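Local coordinates for protein Isomerase/lactonizing enzyme (Agrobacterium fabrum str. C58, PDB 2NQL) that belongs to the mandelate racemase/muconate lactonizing group of the enolase superfamily, pairing an enolase-type N-terminal domain with a TIM-barrel-like domain that holds a sodium ion, at residues T245-K256 / A276-A284; Q176-T187 / V204-M215. All blocks are in the same frame, centred on the assembly; numbering follows the deposited sequence.

Interaction 1. Residues T245-K256 / A276-A284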
loop_
_atom_site.group_PDB
_atom_site.type_symbol
_atom_site.label_atom_id
_atom_site.label_comp_id
_atom_site.label_asym_id
_atom_site.label_seq_id
_atom_site.Cartn_x
_atom_site.Cartn_y
_atom_site.Cartn_z
ATOM N N THR A 245 6.354 6.891 -9.669
ATOM C CA THR A 245 6.295 7.136 -8.222
ATOM C C THR A 245 7.426 6.457 -7.435
ATOM O O THR A 245 8.013 7.040 -6.521
ATOM C CB THR A 245 4.966 6.613 -7.624
ATOM O OG1 THR A 245 3.858 7.037 -8.427
ATOM C CG2 THR A 245 4.802 7.104 -6.186
ATOM N N GLU A 246 7.740 5.229 -7.813
ATOM C CA GLU A 246 8.695 4.425 -7.039
ATOM C C GLU A 246 10.140 4.901 -7.237
ATOM O O GLU A 246 11.026 4.591 -6.429
ATOM C CB GLU A 246 8.567 2.961 -7.447
ATOM C CG GLU A 246 7.155 2.415 -7.413
ATOM C CD GLU A 246 6.455 2.448 -8.771
ATOM O OE1 GLU A 246 6.677 3.402 -9.565
ATOM O OE2 GLU A 246 5.666 1.527 -9.053
ATOM N N ASP A 247 10.357 5.669 -8.308
ATOM C CA ASP A 247 11.690 6.032 -8.795
ATOM C C ASP A 247 12.174 7.328 -8.132
ATOM O O ASP A 247 12.291 8.353 -8.795
ATOM C CB ASP A 247 11.643 6.165 -10.328
ATOM C CG ASP A 247 13.024 6.380 -10.962
ATOM O OD1 ASP A 247 14.054 6.228 -10.269
ATOM O OD2 ASP A 247 13.069 6.726 -12.162
ATOM N N ILE A 248 12.442 7.266 -6.819
ATOM C CA ILE A 248 12.889 8.433 -6.034
ATOM C C ILE A 248 14.255 8.952 -6.530
ATOM O O ILE A 248 14.469 10.162 -6.601
ATOM C CB ILE A 248 12.880 8.152 -4.496
ATOM C CG1 ILE A 248 11.448 7.848 -4.007
ATOM C CG2 ILE A 248 13.463 9.340 -3.681
ATOM C CD1 ILE A 248 11.367 7.187 -2.626
ATOM N N ALA A 249 15.149 8.038 -6.912
ATOM C CA ALA A 249 16.422 8.415 -7.544
ATOM C C ALA A 249 16.213 9.205 -8.844
ATOM O O ALA A 249 16.911 10.195 -9.100
ATOM C CB ALA A 249 17.280 7.171 -7.804
ATOM N N GLY A 250 15.252 8.757 -9.655
ATOM C CA GLY A 250 14.888 9.437 -10.897
ATOM C C GLY A 250 14.256 10.802 -10.692
ATOM O O GLY A 250 14.543 11.743 -11.442
ATOM N N LEU A 251 13.385 10.902 -9.684
ATOM C CA LEU A 251 12.792 12.182 -9.281
ATOM C C LEU A 251 13.865 13.156 -8.789
ATOM O O LEU A 251 13.853 14.348 -9.155
ATOM C CB LEU A 251 11.717 11.977 -8.199
ATOM C CG LEU A 251 10.957 13.235 -7.725
ATOM C CD1 LEU A 251 10.175 13.868 -8.873
ATOM C CD2 LEU A 251 10.025 12.877 -6.593
ATOM N N GLU A 252 14.795 12.634 -7.985
ATOM C CA GLU A 252 15.959 13.411 -7.550
ATOM C C GLU A 252 16.730 13.997 -8.733
ATOM O O GLU A 252 16.993 15.197 -8.772
ATOM C CB GLU A 252 16.879 12.579 -6.662
ATOM C CG GLU A 252 18.172 13.291 -6.278
ATOM C CD GLU A 252 18.971 12.578 -5.189
ATOM O OE1 GLU A 252 18.575 11.485 -4.724
ATOM O OE2 GLU A 252 20.013 13.130 -4.791
ATOM N N LYS A 253 17.065 13.145 -9.693
ATOM C CA LYS A 253 17.787 13.575 -10.879
ATOM C C LYS A 253 17.027 14.652 -11.667
ATOM O O LYS A 253 17.616 15.668 -12.040
ATOM C CB LYS A 253 18.150 12.381 -11.771
ATOM C CG LYS A 253 18.800 12.816 -13.104
ATOM C CD LYS A 253 19.460 11.670 -13.842
ATOM C CE LYS A 253 20.188 12.203 -15.067
ATOM N NZ LYS A 253 21.092 11.179 -15.648
ATOM N N VAL A 254 15.730 14.445 -11.901
ATOM C CA VAL A 254 14.929 15.424 -12.652
ATOM C C VAL A 254 14.934 16.767 -11.928
ATOM O O VAL A 254 15.198 17.814 -12.551
ATOM C CB VAL A 254 13.465 14.953 -12.920
ATOM C CG1 VAL A 254 12.615 16.096 -13.488
ATOM C CG2 VAL A 254 13.451 13.814 -13.903
ATOM N N SER A 255 14.695 16.725 -10.616
ATOM C CA SER A 255 14.448 17.922 -9.812
ATOM C C SER A 255 15.698 18.779 -9.613
ATOM O O SER A 255 15.601 19.974 -9.341
ATOM C CB SER A 255 13.861 17.549 -8.457
ATOM O OG SER A 255 14.850 17.017 -7.592
ATOM N N LYS A 256 16.865 18.158 -9.742
ATOM C CA LYS A 256 18.133 18.852 -9.557
ATOM C C LYS A 256 18.744 19.335 -10.866
ATOM O O LYS A 256 19.791 19.976 -10.861
ATOM C CB LYS A 256 19.106 17.959 -8.797
ATOM C CG LYS A 256 18.775 17.898 -7.330
ATOM C CD LYS A 256 19.713 17.004 -6.567
ATOM C CE LYS A 256 19.536 17.239 -5.089
ATOM N NZ LYS A 256 20.241 16.211 -4.294
ATOM N N ALA A 276 10.158 10.644 2.445
ATOM C CA ALA A 276 11.014 9.885 1.531
ATOM C C ALA A 276 11.452 10.665 0.289
ATOM O O ALA A 276 12.561 10.450 -0.213
ATOM C CB ALA A 276 10.342 8.569 1.143
ATOM N N ARG A 277 10.613 11.585 -0.189
ATOM C CA ARG A 277 10.975 12.376 -1.374
ATOM C C ARG A 277 11.725 13.659 -1.049
ATOM O O ARG A 277 12.704 13.979 -1.711
ATOM C CB ARG A 277 9.761 12.683 -2.270
ATOM C CG ARG A 277 9.395 11.571 -3.222
ATOM C CD ARG A 277 8.410 10.636 -2.567
ATOM N NE ARG A 277 8.124 9.432 -3.323
ATOM C CZ ARG A 277 7.583 8.342 -2.785
ATOM N NH1 ARG A 277 7.286 8.320 -1.487
ATOM N NH2 ARG A 277 7.344 7.280 -3.545
ATOM N N ILE A 278 11.283 14.392 -0.031
ATOM C CA ILE A 278 11.856 15.708 0.207
ATOM C C ILE A 278 13.232 15.627 0.871
ATOM O O ILE A 278 14.035 16.551 0.747
ATOM C CB ILE A 278 10.882 16.668 0.936
ATOM C CG1 ILE A 278 10.696 16.259 2.408
ATOM C CG2 ILE A 278 9.529 16.749 0.161
ATOM C CD1 ILE A 278 9.995 17.289 3.259
ATOM N N GLU A 279 13.507 14.503 1.537
ATOM C CA GLU A 279 14.839 14.223 2.092
ATOM C C GLU A 279 15.920 14.014 1.017
ATOM O O GLU A 279 17.109 14.159 1.295
ATOM C CB GLU A 279 14.781 13.069 3.117
ATOM C CG GLU A 279 14.115 13.473 4.472
ATOM C CD GLU A 279 13.606 12.298 5.342
ATOM O OE1 GLU A 279 13.739 11.108 4.956
ATOM O OE2 GLU A 279 13.053 12.578 6.433
ATOM N N ARG A 280 15.493 13.720 -0.213
ATOM C CA ARG A 280 16.387 13.479 -1.346
ATOM C C ARG A 280 16.236 14.433 -2.545
ATOM O O ARG A 280 17.210 14.670 -3.253
ATOM C CB ARG A 280 16.224 12.037 -1.834
ATOM C CG ARG A 280 16.793 10.981 -0.894
ATOM C CD ARG A 280 16.528 9.576 -1.431
ATOM N NE ARG A 280 17.245 9.317 -2.682
ATOM C CZ ARG A 280 17.316 8.128 -3.279
ATOM N NH1 ARG A 280 16.710 7.067 -2.747
ATOM N NH2 ARG A 280 17.996 8.000 -4.413
ATOM N N CYS A 281 15.021 14.936 -2.797
ATOM C CA CYS A 281 14.698 15.665 -4.051
ATOM C C CYS A 281 14.393 17.144 -3.788
ATOM O O CYS A 281 14.157 17.527 -2.640
ATOM C CB CYS A 281 13.518 15.031 -4.795
ATOM S SG CYS A 281 13.485 13.219 -4.842
ATOM N N ARG A 282 14.417 17.954 -4.857
ATOM C CA ARG A 282 13.967 19.358 -4.816
ATOM C C ARG A 282 12.508 19.522 -5.269
ATOM O O ARG A 282 12.210 19.643 -6.461
ATOM C CB ARG A 282 14.882 20.254 -5.651
ATOM C CG ARG A 282 16.070 20.775 -4.873
ATOM C CD ARG A 282 17.080 21.454 -5.771
ATOM N NE ARG A 282 18.430 21.233 -5.259
ATOM C CZ ARG A 282 19.543 21.356 -5.975
ATOM N NH1 ARG A 282 19.489 21.710 -7.257
ATOM N NH2 ARG A 282 20.717 21.122 -5.401
ATOM N N ILE A 283 11.609 19.499 -4.290
ATOM C CA ILE A 283 10.173 19.471 -4.563
ATOM C C ILE A 283 9.654 20.884 -4.317
ATOM O O ILE A 283 9.743 21.415 -3.205
ATOM C CB ILE A 283 9.430 18.415 -3.654
ATOM C CG1 ILE A 283 9.962 16.975 -3.871
ATOM C CG2 ILE A 283 7.905 18.488 -3.843
ATOM C CD1 ILE A 283 10.077 16.510 -5.336
ATOM N N ALA A 284 9.096 21.476 -5.360
ATOM C CA ALA A 284 8.589 22.835 -5.270
ATOM C C ALA A 284 7.163 22.847 -4.728
ATOM O O ALA A 284 6.788 23.751 -3.978
ATOM C CB ALA A 284 8.638 23.481 -6.607
HETATM O O HOH W 1 8.488 9.574 -6.187
HETATM O O HOH W 2 17.022 22.430 -9.546
HETATM O O HOH W 3 18.896 16.971 -1.800
#

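Interaction 2. Residues Q176-T187 / V204-M215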
loop_
_atom_site.group_PDB
_atom_site.type_symbol
_atom_site.label_atom_id
_atom_site.label_comp_id
_atom_site.label_asym_id
_atom_site.label_seq_id
_atom_site.Cartn_x
_atom_site.Cartn_y
_atom_site.Cartn_z
ATOM N N GLN A 176 -10.646 30.854 -19.280
ATOM C CA GLN A 176 -9.974 32.124 -18.995
ATOM C C GLN A 176 -10.979 33.283 -18.940
ATOM O O GLN A 176 -10.909 34.126 -18.038
ATOM C CB GLN A 176 -8.876 32.419 -20.027
ATOM C CG GLN A 176 -7.948 33.576 -19.641
ATOM C CD GLN A 176 -6.908 33.871 -20.700
ATOM O OE1 GLN A 176 -7.234 34.012 -21.880
ATOM N NE2 GLN A 176 -5.645 33.968 -20.284
ATOM N N ASP A 177 -11.915 33.300 -19.888
ATOM C CA ASP A 177 -12.957 34.343 -19.979
ATOM C C ASP A 177 -13.928 34.276 -18.793
ATOM O O ASP A 177 -14.617 35.253 -18.476
ATOM C CB ASP A 177 -13.753 34.197 -21.281
ATOM C CG ASP A 177 -12.972 34.625 -22.502
ATOM O OD1 ASP A 177 -11.899 35.260 -22.357
ATOM O OD2 ASP A 177 -13.426 34.308 -23.626
ATOM N N ARG A 178 -13.980 33.116 -18.137
ATOM C CA ARG A 178 -14.724 32.960 -16.897
ATOM C C ARG A 178 -13.928 33.365 -15.644
ATOM O O ARG A 178 -14.424 33.220 -14.528
ATOM C CB ARG A 178 -15.224 31.510 -16.757
ATOM C CG ARG A 178 -16.252 31.080 -17.800
ATOM C CD ARG A 178 -16.729 29.653 -17.553
ATOM N NE ARG A 178 -17.537 29.557 -16.331
ATOM C CZ ARG A 178 -18.865 29.569 -16.315
ATOM N NH1 ARG A 178 -19.553 29.665 -17.453
ATOM N NH2 ARG A 178 -19.508 29.496 -15.158
ATOM N N GLY A 179 -12.704 33.856 -15.807
ATOM C CA GLY A 179 -11.959 34.439 -14.681
ATOM C C GLY A 179 -10.899 33.523 -14.073
ATOM O O GLY A 179 -10.331 33.813 -13.020
ATOM N N PHE A 180 -10.618 32.416 -14.745
ATOM C CA PHE A 180 -9.532 31.537 -14.344
ATOM C C PHE A 180 -8.251 32.015 -15.004
ATOM O O PHE A 180 -8.265 32.462 -16.151
ATOM C CB PHE A 180 -9.877 30.073 -14.688
ATOM C CG PHE A 180 -11.015 29.522 -13.856
ATOM C CD1 PHE A 180 -10.758 28.688 -12.749
ATOM C CD2 PHE A 180 -12.336 29.837 -14.159
ATOM C CE1 PHE A 180 -11.808 28.190 -11.976
ATOM C CE2 PHE A 180 -13.400 29.362 -13.388
ATOM C CZ PHE A 180 -13.138 28.541 -12.289
ATOM N N ASN A 181 -7.160 31.963 -14.256
ATOM C CA ASN A 181 -5.865 32.441 -14.714
ATOM C C ASN A 181 -4.798 31.352 -14.698
ATOM O O ASN A 181 -3.652 31.579 -15.099
ATOM C CB ASN A 181 -5.417 33.625 -13.850
ATOM C CG ASN A 181 -6.325 34.832 -13.993
ATOM O OD1 ASN A 181 -6.851 35.348 -13.004
ATOM N ND2 ASN A 181 -6.514 35.291 -15.226
ATOM N N ALA A 182 -5.179 30.172 -14.216
ATOM C CA ALA A 182 -4.247 29.076 -14.048
ATOM C C ALA A 182 -4.846 27.778 -14.602
ATOM O O ALA A 182 -6.054 27.531 -14.472
ATOM C CB ALA A 182 -3.831 28.957 -12.578
ATOM N N PHE A 183 -4.004 27.007 -15.292
ATOM C CA PHE A 183 -4.427 25.916 -16.176
ATOM C C PHE A 183 -3.404 24.797 -16.106
ATOM O O PHE A 183 -2.208 25.042 -15.875
ATOM C CB PHE A 183 -4.507 26.385 -17.649
ATOM C CG PHE A 183 -5.418 27.556 -17.858
ATOM C CD1 PHE A 183 -6.772 27.355 -18.148
ATOM C CD2 PHE A 183 -4.933 28.865 -17.710
ATOM C CE1 PHE A 183 -7.638 28.445 -18.321
ATOM C CE2 PHE A 183 -5.795 29.964 -17.858
ATOM C CZ PHE A 183 -7.136 29.758 -18.172
ATOM N N LYS A 184 -3.864 23.570 -16.333
ATOM C CA LYS A 184 -2.945 22.441 -16.440
ATOM C C LYS A 184 -3.401 21.542 -17.570
ATOM O O LYS A 184 -4.609 21.309 -17.735
ATOM C CB LYS A 184 -2.854 21.678 -15.095
ATOM C CG LYS A 184 -1.868 20.505 -15.112
ATOM C CD LYS A 184 -1.749 19.829 -13.735
ATOM C CE LYS A 184 -2.902 18.876 -13.465
ATOM N NZ LYS A 184 -2.801 18.381 -12.079
ATOM N N PHE A 185 -2.443 21.034 -18.346
ATOM C CA PHE A 185 -2.757 20.082 -19.407
ATOM C C PHE A 185 -2.029 18.763 -19.188
ATOM O O PHE A 185 -0.978 18.732 -18.535
ATOM C CB PHE A 185 -2.450 20.671 -20.796
ATOM C CG PHE A 185 -0.989 20.718 -21.129
ATOM C CD1 PHE A 185 -0.379 19.669 -21.830
ATOM C CD2 PHE A 185 -0.207 21.805 -20.732
ATOM C CE1 PHE A 185 0.992 19.709 -22.131
ATOM C CE2 PHE A 185 1.177 21.841 -21.020
ATOM C CZ PHE A 185 1.765 20.794 -21.725
ATOM N N ALA A 186 -2.574 17.685 -19.750
ATOM C CA ALA A 186 -1.967 16.362 -19.591
ATOM C C ALA A 186 -1.230 15.992 -20.871
ATOM O O ALA A 186 -1.794 16.041 -21.967
ATOM C CB ALA A 186 -3.029 15.307 -19.239
ATOM N N THR A 187 0.051 15.667 -20.722
ATOM C CA THR A 187 0.938 15.424 -21.863
ATOM C C THR A 187 0.576 14.272 -22.835
ATOM O O THR A 187 0.838 14.409 -24.036
ATOM C CB THR A 187 2.440 15.390 -21.454
ATOM O OG1 THR A 187 2.676 14.277 -20.576
ATOM C CG2 THR A 187 2.820 16.656 -20.718
ATOM N N VAL A 204 -2.538 31.148 -27.163
ATOM C CA VAL A 204 -3.950 31.405 -26.897
ATOM C C VAL A 204 -4.182 32.214 -25.617
ATOM O O VAL A 204 -4.902 33.220 -25.645
ATOM C CB VAL A 204 -4.778 30.094 -26.929
ATOM C CG1 VAL A 204 -6.195 30.297 -26.351
ATOM C CG2 VAL A 204 -4.850 29.560 -28.364
ATOM N N LEU A 205 -3.543 31.815 -24.516
ATOM C CA LEU A 205 -3.852 32.400 -23.196
ATOM C C LEU A 205 -3.047 33.646 -22.830
ATOM O O LEU A 205 -3.454 34.414 -21.953
ATOM C CB LEU A 205 -3.724 31.351 -22.081
ATOM C CG LEU A 205 -4.643 30.122 -22.241
ATOM C CD1 LEU A 205 -4.195 28.992 -21.289
ATOM C CD2 LEU A 205 -6.107 30.494 -21.987
ATOM N N GLY A 206 -1.925 33.862 -23.499
ATOM C CA GLY A 206 -1.116 35.053 -23.207
ATOM C C GLY A 206 -0.062 34.779 -22.143
ATOM O O GLY A 206 -0.090 33.720 -21.492
ATOM N N PRO A 207 0.896 35.716 -21.962
ATOM C CA PRO A 207 2.041 35.470 -21.070
ATOM C C PRO A 207 1.713 35.486 -19.580
ATOM O O PRO A 207 2.491 34.966 -18.780
ATOM C CB PRO A 207 3.018 36.608 -21.422
ATOM C CG PRO A 207 2.132 37.721 -21.903
ATOM C CD PRO A 207 0.984 37.036 -22.623
ATOM N N GLN A 208 0.576 36.060 -19.209
ATOM C CA GLN A 208 0.224 36.201 -17.800
ATOM C C GLN A 208 -0.400 34.931 -17.196
ATOM O O GLN A 208 -0.384 34.749 -15.971
ATOM C CB GLN A 208 -0.672 37.424 -17.586
ATOM C CG GLN A 208 0.053 38.760 -17.800
ATOM C CD GLN A 208 1.394 38.818 -17.089
ATOM O OE1 GLN A 208 1.458 38.788 -15.859
ATOM N NE2 GLN A 208 2.477 38.888 -17.863
ATOM N N ALA A 209 -0.927 34.057 -18.059
ATOM C CA ALA A 209 -1.587 32.793 -17.615
ATOM C C ALA A 209 -0.570 31.852 -17.002
ATOM O O ALA A 209 0.572 31.797 -17.459
ATOM C CB ALA A 209 -2.251 32.113 -18.785
ATOM N N LYS A 210 -0.989 31.085 -15.988
ATOM C CA LYS A 210 -0.148 29.989 -15.455
ATOM C C LYS A 210 -0.542 28.704 -16.169
ATOM O O LYS A 210 -1.728 28.378 -16.253
ATOM C CB LYS A 210 -0.354 29.814 -13.942
ATOM C CG LYS A 210 0.120 30.973 -13.085
ATOM C CD LYS A 210 0.494 30.506 -11.696
ATOM C CE LYS A 210 -0.085 31.386 -10.631
ATOM N NZ LYS A 210 0.671 32.652 -10.508
ATOM N N ILE A 211 0.443 28.018 -16.746
ATOM C CA ILE A 211 0.190 26.818 -17.561
ATOM C C ILE A 211 1.146 25.718 -17.102
ATOM O O ILE A 211 2.333 25.729 -17.415
ATOM C CB ILE A 211 0.350 27.071 -19.086
ATOM C CG1 ILE A 211 -0.448 28.314 -19.529
ATOM C CG2 ILE A 211 -0.144 25.838 -19.902
ATOM C CD1 ILE A 211 -0.174 28.756 -20.993
ATOM N N ALA A 212 0.601 24.751 -16.373
ATOM C CA ALA A 212 1.370 23.600 -15.909
ATOM C C ALA A 212 1.226 22.378 -16.809
ATOM O O ALA A 212 0.222 22.216 -17.530
ATOM C CB ALA A 212 0.941 23.254 -14.471
ATOM N N ALA A 213 2.222 21.497 -16.726
ATOM C CA ALA A 213 2.227 20.255 -17.480
ATOM C C ALA A 213 2.199 19.058 -16.552
ATOM O O ALA A 213 3.105 18.878 -15.736
ATOM C CB ALA A 213 3.453 20.171 -18.374
ATOM N N ASP A 214 1.151 18.251 -16.692
ATOM C CA ASP A 214 1.108 16.948 -16.030
ATOM C C ASP A 214 1.779 15.896 -16.938
ATOM O O ASP A 214 1.233 15.456 -17.969
ATOM C CB ASP A 214 -0.336 16.580 -15.647
ATOM C CG ASP A 214 -0.463 15.147 -15.091
ATOM O OD1 ASP A 214 0.554 14.566 -14.637
ATOM O OD2 ASP A 214 -1.585 14.595 -15.127
ATOM N N MET A 215 2.964 15.490 -16.514
ATOM C CA MET A 215 3.816 14.626 -17.306
ATOM C C MET A 215 3.472 13.162 -17.134
ATOM O O MET A 215 3.994 12.311 -17.865
ATOM C CB MET A 215 5.277 14.880 -16.960
ATOM C CG MET A 215 5.731 16.256 -17.432
ATOM S SD MET A 215 7.476 16.466 -17.120
ATOM C CE MET A 215 8.126 15.472 -18.475
HETATM O O HOH W 4 -6.065 35.150 -23.989
HETATM O O HOH W 5 -2.108 33.905 -13.538
#

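Interaction 1. Residues T245-K256 / A276-A284
Helix 248-255 runs against the end of helix 271-278 and the loop after it, the backbones drawing closest at Glu252 and Cys281, whose CA atoms lie 4.3 Å apart. It is a worked example of arginines serving as flat surfaces as well as charges. Ile248 is wedged between two of them: its CD1 sits over the centre of the Arg277 guanidinium, while its CG2 lies above the Arg280 guanidinium, displaced to the rim. The plane of Arg277 is turned so that NH2 gives Thr245 O a nearly straight bond of 3.1 Å (172°), meeting that oxygen from above the carbonyl plane; a water joins the same oxygen to Arg277 NE. Two grips thus fix the rotation of the guanidinium, and Arg277 NH1 is taken by Asp273 O.

Arg280 bends at its third torsion (chi3 66°), bringing NE 3.3 Å from Glu252 OE1 in a salt bridge whose two planes stand 80° apart. Glu252 OE2 holds Lys256 NZ at 3.1 Å, so one carboxylate lies between two cationic side chains. Further along, Ser255 OG accepts from Arg282 N at 2.9 Å and donates to Glu252 O, and the aliphatic part of Lys256 lays CG over the centre of the Arg282 guanidinium. Beneath the charges, Cys281 SG nestles against Leu251 CG at 3.8 Å, and Leu251 CD2 reaches Ile283 CD1.

In the barrel domain this packs neighbouring outer elements together. Leu251 and Ser255 rest on strand 262-264, Val254 faces helix 221-231, and Ile278 turns to helix 295-308. The outer side meets the second subunit, where Arg280 NH1 pairs with Glu279 of that chain and Glu246 with its Arg110.

Interaction 2. Residues Q176-T187 / V204-M215
Phe183 offers one face of its ring to Leu205, whose CD1 stands 3.9 Å from the ring centroid, 20° off the normal, in a CH-pi contact displaced toward the rim. The other methyl of Leu205, CD2, lies 3.7 Å from Gln176 CD, so a single leucine fills the angle between an aromatic ring and an amide. Gln176 stretches past it in the opposite direction, CG anti to the backbone N (chi1 -168°), and its NE2 gives Leu205 O a bond of 2.8 Å. That bond is almost straight (172°) and lies both in the amide plane and on a carbonyl lone pair; a water links Gln176 OE1 to Val204 O. The last carbonyls of helix 194-205 are thereby tied to the end of helix 165-177.

Beyond this end, strands 182-186 and 210-214 run parallel in the alternating ladder of such pairs: Phe183 N donates to Lys210 O and Phe183 O accepts from Ala212 N, a pattern repeated at Phe185 and carried on to Thr187 N. On the face bearing Phe183, the Phe185 ring folds over the neighbouring strand, with Ala213 CA above it, CZ 3.8 Å from Ala213 CB, and Ile211 CG2 at its edge. On the other face Lys184 brings CD to 4.0 Å from Asp214 CB. Its NZ is bound to Glu240, a sodium ligand, and to Tyr156, whereas Asp214 OD2 is held by His216.

The two strands and helix 194-205 form a right-handed beta-alpha-beta unit of the barrel. Strand 152-158 flanks one edge of the pair and strand 239-240 the other, while Phe185 packs on Leu201 of helix 194-205 and, with Ala213, on Met231 of helix 221-231.

Interaction 2 belongs to the barrel wall, a ladder of parallel strands lined by aromatic and aliphatic side chains, with Lys184 bringing it close to the sodium site. Interaction 1, met later along the chain, lies in the outer layer of the same domain, a helix against a helix end and its loop, where arginines, a glutamate and a lysine combine over an apolar layer of Ile248, Leu251, Cys281 and Ile283 and the second subunit shares the charges. Their centres are 25 Å apart and the two do not touch, yet both abut helix 221-231: Val254 from interaction 1 and Ala213 and Met215 from interaction 2. Backbone bonds dominate the strand pair, whereas every direct bond across interaction 1 uses a side chain, and salt bridges between segments occur there alone.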